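Local structure of Wss1p (Saccharomyces cerevisiae FostersO, 5XBN) at residues E71-D76 / M91-C96; H24-I29 / H53-L58; Q30-L35 / D43-I48. The protein cleaves DNA-binding proteins as a DNA-dependent metalloendopeptidase, most likely zinc-dependent, and takes part in the repair of toxic DNA-protein cross-links. One frame throughout, in Å; residues are numbered along the deposited sequence.

Contact 1. Residues E71-D76 / M91-C96; sequences EFYPRD and MLRLRC
Two parallel neighbours of the mixed sheet, strands 66-72 and 89-96, meet here through E71 and L92, and their pairing gives way to side-chain bonds where the chains part. F72 N donates to L92 O at 3.0 Å. On one side of the sheet E71 stretches out fully (chi1 176°, chi2 -175°), and its CB, CG and CD pass over CD1 and CG of L94. OE2 takes R95 NE at 2.9 Å on its syn lone pair, a salt bridge between nearly coplanar groups. Water 1 joins the same OE2 to F72 O and L94 N, while OE1 holds water 2 and L35 N. Four bonds thus satisfy a buried carboxylate and fix its rotation, and R95 NH1 is bound in turn by P39 O and E100 O.

The F72 ring lies between two aliphatic groups: M91 CB, 3.7 Å from its centroid in a CH-pi contact, and P74 CD over the opposite face. The selenium of M91, a selenomethionine, adds an oblique Met-aromatic contact. R93 bends at chi3 (-71°), bringing NH2 to P74 O at 3.0 Å, while its NE is held by L79 O. Y73 reaches past R93 and ends with OH donating to C96 O at 2.6 Å.

L92 packs against I109, T112 and M113 of helix 106-118, which carries zinc ligand H115 and the probable catalytic E116. A sheet packed on the helix that carries HExxH is the arrangement found in zincin metalloproteases.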
loop_
_atom_site.group_PDB
_atom_site.type_symbol
_atom_site.label_atom_id
_atom_site.label_comp_id
_atom_site.label_asym_id
_atom_site.label_seq_id
_atom_site.Cartn_x
_atom_site.Cartn_y
_atom_site.Cartn_z
ATOM N N GLU A 71 1.445 -8.196 3.316
ATOM C CA GLU A 71 2.805 -7.885 3.747
ATOM C C GLU A 71 3.798 -8.883 3.159
ATOM O O GLU A 71 3.487 -10.069 3.058
ATOM C CB GLU A 71 2.904 -7.935 5.268
ATOM C CG GLU A 71 4.318 -7.727 5.784
ATOM C CD GLU A 71 4.422 -7.893 7.281
ATOM O OE1 GLU A 71 3.510 -8.492 7.888
ATOM O OE2 GLU A 71 5.430 -7.415 7.839
ATOM N N PHE A 72 4.987 -8.424 2.779
ATOM C CA PHE A 72 6.083 -9.360 2.522
ATOM C C PHE A 72 7.349 -8.744 3.106
ATOM O O PHE A 72 7.309 -7.621 3.613
ATOM C CB PHE A 72 6.154 -9.754 1.013
ATOM C CG PHE A 72 6.706 -8.700 0.065
ATOM C CD1 PHE A 72 7.320 -9.077 -1.131
ATOM C CD2 PHE A 72 6.660 -7.357 0.376
ATOM C CE1 PHE A 72 7.806 -8.114 -2.026
ATOM C CE2 PHE A 72 7.170 -6.401 -0.492
ATOM C CZ PHE A 72 7.734 -6.777 -1.691
ATOM N N TYR A 73 8.425 -9.519 3.149
ATOM C CA TYR A 73 9.659 -9.088 3.793
ATOM C C TYR A 73 10.819 -9.754 3.067
ATOM O O TYR A 73 11.439 -10.676 3.593
ATOM C CB TYR A 73 9.648 -9.461 5.286
ATOM C CG TYR A 73 10.731 -8.803 6.099
ATOM C CD1 TYR A 73 10.696 -7.445 6.370
ATOM C CD2 TYR A 73 11.789 -9.551 6.609
ATOM C CE1 TYR A 73 11.697 -6.836 7.114
ATOM C CE2 TYR A 73 12.794 -8.950 7.355
ATOM C CZ TYR A 73 12.741 -7.595 7.602
ATOM O OH TYR A 73 13.737 -6.997 8.346
ATOM N N PRO A 74 11.092 -9.316 1.830
ATOM C CA PRO A 74 12.034 -10.049 0.979
ATOM C C PRO A 74 13.480 -9.888 1.438
ATOM O O PRO A 74 13.821 -8.873 2.048
ATOM C CB PRO A 74 11.823 -9.423 -0.404
ATOM C CG PRO A 74 11.282 -8.074 -0.134
ATOM C CD PRO A 74 10.469 -8.182 1.121
ATOM N N ARG A 75 14.308 -10.890 1.155
ATOM C CA ARG A 75 15.735 -10.821 1.474
ATOM C C ARG A 75 16.374 -9.646 0.754
ATOM O O ARG A 75 17.239 -8.963 1.301
ATOM C CB ARG A 75 16.436 -12.126 1.094
ATOM C CG ARG A 75 16.337 -13.201 2.150
ATOM C CD ARG A 75 17.101 -12.797 3.397
ATOM N NE ARG A 75 18.547 -12.871 3.201
ATOM C CZ ARG A 75 19.441 -12.542 4.129
ATOM N NH1 ARG A 75 19.034 -12.106 5.315
ATOM N NH2 ARG A 75 20.738 -12.640 3.872
ATOM N N ASP A 76 15.927 -9.421 -0.479
ATOM C CA ASP A 76 16.345 -8.273 -1.274
ATOM C C ASP A 76 15.893 -6.993 -0.576
ATOM O O ASP A 76 14.709 -6.657 -0.603
ATOM C CB ASP A 76 15.754 -8.370 -2.687
ATOM C CG ASP A 76 16.177 -7.225 -3.589
ATOM O OD1 ASP A 76 16.795 -6.258 -3.094
ATOM O OD2 ASP A 76 15.879 -7.290 -4.804
HETATM N N MSE A 91 1.912 -6.426 -2.819
HETATM C CA MSE A 91 2.706 -6.743 -1.637
HETATM C C MSE A 91 3.402 -5.487 -1.138
HETATM O O MSE A 91 3.915 -4.700 -1.926
HETATM C CB MSE A 91 3.716 -7.860 -1.949
HETATM C CG MSE A 91 3.008 -9.147 -2.314
HETATM SE SE MSE A 91 4.050 -10.700 -2.923
HETATM C CE MSE A 91 4.494 -10.070 -4.679
ATOM N N LEU A 92 3.385 -5.288 0.176
ATOM C CA LEU A 92 4.042 -4.144 0.801
ATOM C C LEU A 92 4.998 -4.601 1.880
ATOM O O LEU A 92 4.627 -5.405 2.723
ATOM C CB LEU A 92 3.018 -3.199 1.440
ATOM C CG LEU A 92 1.982 -2.448 0.596
ATOM C CD1 LEU A 92 1.079 -1.623 1.533
ATOM C CD2 LEU A 92 2.681 -1.568 -0.415
ATOM N N ARG A 93 6.212 -4.066 1.872
ATOM C CA ARG A 93 7.113 -4.205 3.012
ATOM C C ARG A 93 6.651 -3.261 4.110
ATOM O O ARG A 93 6.513 -2.063 3.869
ATOM C CB ARG A 93 8.556 -3.892 2.620
ATOM C CG ARG A 93 9.527 -4.034 3.794
ATOM C CD ARG A 93 10.903 -3.474 3.439
ATOM N NE ARG A 93 11.629 -4.294 2.468
ATOM C CZ ARG A 93 12.355 -5.361 2.782
ATOM N NH1 ARG A 93 12.450 -5.756 4.045
ATOM N NH2 ARG A 93 12.993 -6.031 1.835
ATOM N N LEU A 94 6.394 -3.800 5.300
ATOM C CA LEU A 94 5.938 -2.999 6.437
ATOM C C LEU A 94 7.049 -2.747 7.449
ATOM O O LEU A 94 6.957 -1.843 8.271
ATOM C CB LEU A 94 4.780 -3.693 7.159
ATOM C CG LEU A 94 3.507 -3.999 6.376
ATOM C CD1 LEU A 94 2.496 -4.637 7.310
ATOM C CD2 LEU A 94 2.930 -2.742 5.736
ATOM N N ARG A 95 8.093 -3.563 7.380
ATOM C CA ARG A 95 9.124 -3.583 8.415
ATOM C C ARG A 95 10.496 -3.170 7.893
ATOM O O ARG A 95 10.831 -3.446 6.746
ATOM C CB ARG A 95 9.204 -4.986 9.018
ATOM C CG ARG A 95 7.932 -5.434 9.699
ATOM C CD ARG A 95 7.945 -6.931 9.922
ATOM N NE ARG A 95 6.661 -7.399 10.417
ATOM C CZ ARG A 95 6.335 -7.443 11.705
ATOM N NH1 ARG A 95 7.215 -7.053 12.624
ATOM N NH2 ARG A 95 5.134 -7.874 12.069
ATOM N N CYS A 96 11.294 -2.528 8.746
ATOM C CA CYS A 96 12.667 -2.159 8.382
ATOM C C CYS A 96 13.492 -3.378 7.973
ATOM O O CYS A 96 13.455 -4.421 8.632
ATOM C CB CYS A 96 13.353 -1.429 9.544
ATOM S SG CYS A 96 13.005 0.343 9.606
HETATM O O HOH W 1 7.285 -6.352 6.145
HETATM O O HOH W 2 3.456 -9.282 10.533
HETATM O O HOH W 3 14.623 -7.486 4.540
#

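Contact 2. Residues H24-I29 / H53-L58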
loop_
_atom_site.group_PDB
_atom_site.type_symbol
_atom_site.label_atom_id
_atom_site.label_comp_id
_atom_site.label_asym_id
_atom_site.label_seq_id
_atom_site.Cartn_x
_atom_site.Cartn_y
_atom_site.Cartn_z
ATOM N N HIS A 24 -12.066 1.030 9.223
ATOM C CA HIS A 24 -13.177 0.777 8.305
ATOM C C HIS A 24 -12.665 0.028 7.076
ATOM O O HIS A 24 -11.600 0.342 6.547
ATOM C CB HIS A 24 -13.859 2.081 7.873
ATOM C CG HIS A 24 -14.772 2.679 8.905
ATOM N ND1 HIS A 24 -14.375 3.689 9.757
ATOM C CD2 HIS A 24 -16.077 2.447 9.185
ATOM C CE1 HIS A 24 -15.388 4.027 10.541
ATOM N NE2 HIS A 24 -16.430 3.285 10.218
ATOM N N LYS A 25 -13.416 -0.971 6.624
ATOM C CA LYS A 25 -13.008 -1.734 5.455
ATOM C C LYS A 25 -13.056 -0.890 4.188
ATOM O O LYS A 25 -13.932 -0.045 4.013
ATOM C CB LYS A 25 -13.893 -2.974 5.294
ATOM C CG LYS A 25 -13.852 -3.904 6.486
ATOM C CD LYS A 25 -14.753 -5.112 6.279
ATOM C CE LYS A 25 -14.894 -5.914 7.556
ATOM N NZ LYS A 25 -15.664 -7.170 7.314
ATOM N N ASN A 26 -12.077 -1.112 3.322
ATOM C CA ASN A 26 -12.023 -0.509 1.997
ATOM C C ASN A 26 -12.757 -1.434 1.027
ATOM O O ASN A 26 -12.333 -2.561 0.822
ATOM C CB ASN A 26 -10.553 -0.303 1.603
ATOM C CG ASN A 26 -10.365 0.298 0.209
ATOM O OD1 ASN A 26 -11.269 0.312 -0.629
ATOM N ND2 ASN A 26 -9.151 0.781 -0.042
ATOM N N PRO A 27 -13.873 -0.964 0.449
ATOM C CA PRO A 27 -14.713 -1.736 -0.480
ATOM C C PRO A 27 -13.949 -2.225 -1.713
ATOM O O PRO A 27 -14.373 -3.160 -2.399
ATOM C CB PRO A 27 -15.794 -0.727 -0.899
ATOM C CG PRO A 27 -15.789 0.316 0.162
ATOM C CD PRO A 27 -14.380 0.406 0.644
ATOM N N HIS A 28 -12.819 -1.591 -1.991
ATOM C CA HIS A 28 -12.082 -1.841 -3.221
ATOM C C HIS A 28 -10.890 -2.757 -3.042
ATOM O O HIS A 28 -10.176 -3.028 -4.001
ATOM C CB HIS A 28 -11.642 -0.506 -3.814
ATOM C CG HIS A 28 -12.733 0.515 -3.804
ATOM N ND1 HIS A 28 -13.858 0.401 -4.593
ATOM C CD2 HIS A 28 -12.909 1.628 -3.050
ATOM C CE1 HIS A 28 -14.664 1.422 -4.353
ATOM N NE2 HIS A 28 -14.114 2.178 -3.419
ATOM N N ILE A 29 -10.668 -3.207 -1.811
ATOM C CA ILE A 29 -9.664 -4.229 -1.537
ATOM C C ILE A 29 -10.351 -5.426 -0.894
ATOM O O ILE A 29 -10.974 -5.297 0.154
ATOM C CB ILE A 29 -8.570 -3.711 -0.603
ATOM C CG1 ILE A 29 -7.917 -2.466 -1.213
ATOM C CG2 ILE A 29 -7.562 -4.832 -0.309
ATOM C CD1 ILE A 29 -6.911 -1.755 -0.304
ATOM N N HIS A 53 -7.629 1.545 4.533
ATOM C CA HIS A 53 -8.669 2.520 4.822
ATOM C C HIS A 53 -8.314 3.879 4.248
ATOM O O HIS A 53 -9.135 4.531 3.596
ATOM C CB HIS A 53 -8.884 2.626 6.337
ATOM C CG HIS A 53 -9.809 3.726 6.740
ATOM N ND1 HIS A 53 -11.092 3.832 6.254
ATOM C CD2 HIS A 53 -9.638 4.773 7.582
ATOM C CE1 HIS A 53 -11.678 4.891 6.782
ATOM N NE2 HIS A 53 -10.815 5.481 7.588
ATOM N N LYS A 54 -7.078 4.302 4.476
ATOM C CA LYS A 54 -6.701 5.659 4.113
ATOM C C LYS A 54 -6.727 5.873 2.597
ATOM O O LYS A 54 -7.009 6.985 2.155
ATOM C CB LYS A 54 -5.328 6.006 4.665
ATOM C CG LYS A 54 -5.361 6.341 6.160
ATOM C CD LYS A 54 -3.979 6.689 6.674
ATOM C CE LYS A 54 -3.860 8.190 6.932
ATOM N NZ LYS A 54 -2.463 8.578 7.253
ATOM N N VAL A 55 -6.449 4.830 1.809
ATOM C CA VAL A 55 -6.488 4.991 0.339
ATOM C C VAL A 55 -7.829 4.686 -0.306
ATOM O O VAL A 55 -7.932 4.648 -1.528
ATOM C CB VAL A 55 -5.460 4.098 -0.402
ATOM C CG1 VAL A 55 -4.095 4.531 -0.082
ATOM C CG2 VAL A 55 -5.669 2.606 -0.120
ATOM N N SER A 56 -8.858 4.482 0.503
ATOM C CA SER A 56 -10.139 4.030 -0.040
ATOM C C SER A 56 -10.767 5.054 -0.988
ATOM O O SER A 56 -11.285 4.720 -2.071
ATOM C CB SER A 56 -11.102 3.701 1.111
ATOM O OG SER A 56 -11.355 4.841 1.915
ATOM N N TYR A 57 -10.704 6.316 -0.597
ATOM C CA TYR A 57 -11.346 7.363 -1.382
ATOM C C TYR A 57 -10.644 7.537 -2.729
ATOM O O TYR A 57 -11.296 7.693 -3.768
ATOM C CB TYR A 57 -11.331 8.677 -0.592
ATOM C CG TYR A 57 -12.284 9.733 -1.111
ATOM C CD1 TYR A 57 -11.888 10.627 -2.098
ATOM C CD2 TYR A 57 -13.573 9.847 -0.599
ATOM C CE1 TYR A 57 -12.749 11.611 -2.567
ATOM C CE2 TYR A 57 -14.444 10.835 -1.062
ATOM C CZ TYR A 57 -14.022 11.708 -2.047
ATOM O OH TYR A 57 -14.865 12.695 -2.520
ATOM N N LEU A 58 -9.314 7.512 -2.693
ATOM C CA LEU A 58 -8.491 7.666 -3.896
ATOM C C LEU A 58 -8.761 6.511 -4.856
ATOM O O LEU A 58 -8.904 6.705 -6.062
ATOM C CB LEU A 58 -7.002 7.726 -3.522
ATOM C CG LEU A 58 -5.985 7.967 -4.649
ATOM C CD1 LEU A 58 -6.099 9.375 -5.187
ATOM C CD2 LEU A 58 -4.578 7.698 -4.169
HETATM O O HOH W 4 -12.412 2.637 4.034
#
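N26 faces S56 where the loop leading into strand 29-33 passes the junction of helices 41-54 and 56-62, and the asparagine builds an Asx turn there: its OD1 accepts H28 N at 2.8 Å, inside a type I beta turn from N26 to I29. CG of N26 stands anti to the backbone N (chi1 179°), which lays the amide against the first turn of helix 56-62. CG meets S56 CB at 3.6 Å, and ND2 lies near S56 CA while donating to A52 O, so both ends of the amide are bonded.

H24 and H53 run side by side and point the same way, an oblique pair with ring planes 37° apart and centroids 5.7 Å from each other. H24 meets the H53 ring with its CB, at ND1 and CE1, and with its carbonyl O, 3.5 Å from ND1. Water 4 sits in the H53 ring plane, 2.8 Å from ND1, and makes a weak bond to K25 O.

At the other end of the loop, CD2 of H28 approaches S56 O, while H28 ND1 is hydrogen-bonded to K65 NZ. Two donors of one residue share H53 O: S56 N, and S56 OG, which reaches it in the carbonyl plane at 2.8 Å.

Contact 3. Residues Q30-L35 / D43-I48; sequences QKVAVL and DALNLI
A44 O accepts I48 N at 3.0 Å within helix 41-54, and across the contact the CG1 methyl of V34 rests 3.7 Å from the same oxygen, so the carbonyl is bonded along the helix and covered by a hydrocarbon group. Strand 30-33 and helix segment 43-48 run roughly antiparallel, with axes 8.7 Å apart and directions 144° from each other. They belong to the beta-alpha-beta crossover in which helices 41-54 and 56-62 link the parallel strands 29-33 and 66-72.

CG1 of V34, turned beside the backbone N (chi1 -61°), meets L45 CA and, at 3.7 Å, I48 CG2; its CG2 lies against L45 CB, the two side chains crossing at about a right angle. V32 and I48 slide past each other in opposite directions, CB to CG2 at 4.0 Å. L45 swings its CD1 back toward the strand, where it touches methyls of both valines. The other branch of I48 ends at CD1, close to A33 O.

I48 also touches L69 of strand 66-72, extending the apolar layer. No hydrogen bond joins the two segments, which implies that helix and strand are held by the burial and fit of branched aliphatic groups rather than by directional bonds.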
loop_
_atom_site.group_PDB
_atom_site.type_symbol
_atom_site.label_atom_id
_atom_site.label_comp_id
_atom_site.label_asym_id
_atom_site.label_seq_id
_atom_site.Cartn_x
_atom_site.Cartn_y
_atom_site.Cartn_z
ATOM N N GLN A 30 -10.251 -6.595 -1.504
ATOM C CA GLN A 30 -11.051 -7.711 -1.006
ATOM C C GLN A 30 -10.482 -8.334 0.276
ATOM O O GLN A 30 -11.231 -8.774 1.148
ATOM C CB GLN A 30 -11.192 -8.776 -2.091
ATOM C CG GLN A 30 -11.995 -8.329 -3.278
ATOM C CD GLN A 30 -12.085 -9.408 -4.345
ATOM O OE1 GLN A 30 -12.439 -10.549 -4.060
ATOM N NE2 GLN A 30 -11.740 -9.051 -5.578
ATOM N N LYS A 31 -9.164 -8.373 0.409
ATOM C CA LYS A 31 -8.555 -9.095 1.523
ATOM C C LYS A 31 -7.213 -8.486 1.867
ATOM O O LYS A 31 -6.456 -8.135 0.962
ATOM C CB LYS A 31 -8.374 -10.572 1.150
ATOM C CG LYS A 31 -7.772 -11.451 2.232
ATOM C CD LYS A 31 -8.803 -11.828 3.264
ATOM C CE LYS A 31 -8.381 -13.055 4.066
ATOM N NZ LYS A 31 -7.138 -12.832 4.852
ATOM N N VAL A 32 -6.917 -8.357 3.161
ATOM C CA VAL A 32 -5.558 -8.014 3.576
ATOM C C VAL A 32 -4.972 -9.164 4.394
ATOM O O VAL A 32 -5.699 -9.945 5.014
ATOM C CB VAL A 32 -5.498 -6.703 4.390
ATOM C CG1 VAL A 32 -6.143 -5.580 3.609
ATOM C CG2 VAL A 32 -6.180 -6.868 5.725
ATOM N N ALA A 33 -3.656 -9.293 4.374
ATOM C CA ALA A 33 -3.000 -10.302 5.212
ATOM C C ALA A 33 -1.638 -9.801 5.646
ATOM O O ALA A 33 -1.044 -8.968 4.970
ATOM C CB ALA A 33 -2.871 -11.617 4.460
ATOM N N VAL A 34 -1.140 -10.296 6.777
ATOM C CA VAL A 34 0.221 -9.955 7.180
ATOM C C VAL A 34 0.992 -11.226 7.521
ATOM O O VAL A 34 0.401 -12.297 7.635
ATOM C CB VAL A 34 0.253 -8.978 8.378
ATOM C CG1 VAL A 34 -0.441 -7.667 8.010
ATOM C CG2 VAL A 34 -0.371 -9.597 9.613
ATOM N N LEU A 35 2.304 -11.090 7.670
ATOM C CA LEU A 35 3.174 -12.219 7.987
ATOM C C LEU A 35 2.954 -12.669 9.422
ATOM O O LEU A 35 3.253 -11.941 10.360
ATOM C CB LEU A 35 4.638 -11.845 7.758
ATOM C CG LEU A 35 5.000 -11.589 6.291
ATOM C CD1 LEU A 35 6.374 -10.946 6.192
ATOM C CD2 LEU A 35 4.964 -12.881 5.492
ATOM N N ASP A 43 0.003 -5.531 15.478
ATOM C CA ASP A 43 0.339 -4.171 15.062
ATOM C C ASP A 43 0.408 -4.078 13.552
ATOM O O ASP A 43 -0.086 -3.116 12.963
ATOM C CB ASP A 43 1.676 -3.720 15.650
ATOM C CG ASP A 43 1.573 -3.338 17.109
ATOM O OD1 ASP A 43 0.438 -3.266 17.613
ATOM O OD2 ASP A 43 2.628 -3.094 17.740
ATOM N N ALA A 44 1.019 -5.088 12.938
ATOM C CA ALA A 44 1.222 -5.093 11.492
ATOM C C ALA A 44 -0.120 -5.137 10.777
ATOM O O ALA A 44 -0.312 -4.461 9.756
ATOM C CB ALA A 44 2.101 -6.279 11.065
ATOM N N LEU A 45 -1.044 -5.939 11.298
ATOM C CA LEU A 45 -2.364 -6.045 10.689
ATOM C C LEU A 45 -3.146 -4.733 10.793
ATOM O O LEU A 45 -3.813 -4.315 9.835
ATOM C CB LEU A 45 -3.158 -7.192 11.330
ATOM C CG LEU A 45 -4.504 -7.502 10.681
ATOM C CD1 LEU A 45 -4.317 -7.883 9.211
ATOM C CD2 LEU A 45 -5.257 -8.595 11.441
ATOM N N ASN A 46 -3.063 -4.076 11.947
ATOM C CA ASN A 46 -3.723 -2.785 12.097
ATOM C C ASN A 46 -3.149 -1.786 11.101
ATOM O O ASN A 46 -3.883 -0.995 10.508
ATOM C CB ASN A 46 -3.579 -2.246 13.530
ATOM C CG ASN A 46 -4.116 -0.828 13.681
ATOM O OD1 ASN A 46 -3.352 0.146 13.654
ATOM N ND2 ASN A 46 -5.433 -0.703 13.835
ATOM N N LEU A 47 -1.837 -1.856 10.902
ATOM C CA LEU A 47 -1.129 -0.937 10.021
ATOM C C LEU A 47 -1.571 -1.102 8.567
ATOM O O LEU A 47 -1.902 -0.123 7.907
ATOM C CB LEU A 47 0.376 -1.145 10.155
ATOM C CG LEU A 47 1.324 -0.280 9.327
ATOM C CD1 LEU A 47 1.019 1.200 9.514
ATOM C CD2 LEU A 47 2.753 -0.590 9.734
ATOM N N ILE A 48 -1.606 -2.336 8.066
ATOM C CA ILE A 48 -1.968 -2.523 6.660
ATOM C C ILE A 48 -3.461 -2.230 6.453
ATOM O O ILE A 48 -3.868 -1.758 5.391
ATOM C CB ILE A 48 -1.598 -3.952 6.152
ATOM C CG1 ILE A 48 -1.447 -3.951 4.617
ATOM C CG2 ILE A 48 -2.614 -4.979 6.601
ATOM C CD1 ILE A 48 -0.771 -5.209 4.064
#

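Along the chain 24-29 runs straight into 30-35, and 53-58, which starts at the end of helix 41-54, comes after 43-48 on the same helix, so contact 2 brackets contact 3; contact 1 follows in series. Between centres, contacts 2 and 3 lie about 13 Å apart and contacts 1 and 3 about 12 Å, while 1 and 2 stand about 21 Å apart on opposite sides of the chain's centre, without touching. Contacts 1 and 3 share the mixed sheet: A33 O accepts E71 N between strands 29-33 and 66-72, and A44 CB packs on R95 NH2. Together they join the outer strand, its crossover helices and the strand beside the zinc-binding helix into one domain, consistent with a zincin fold.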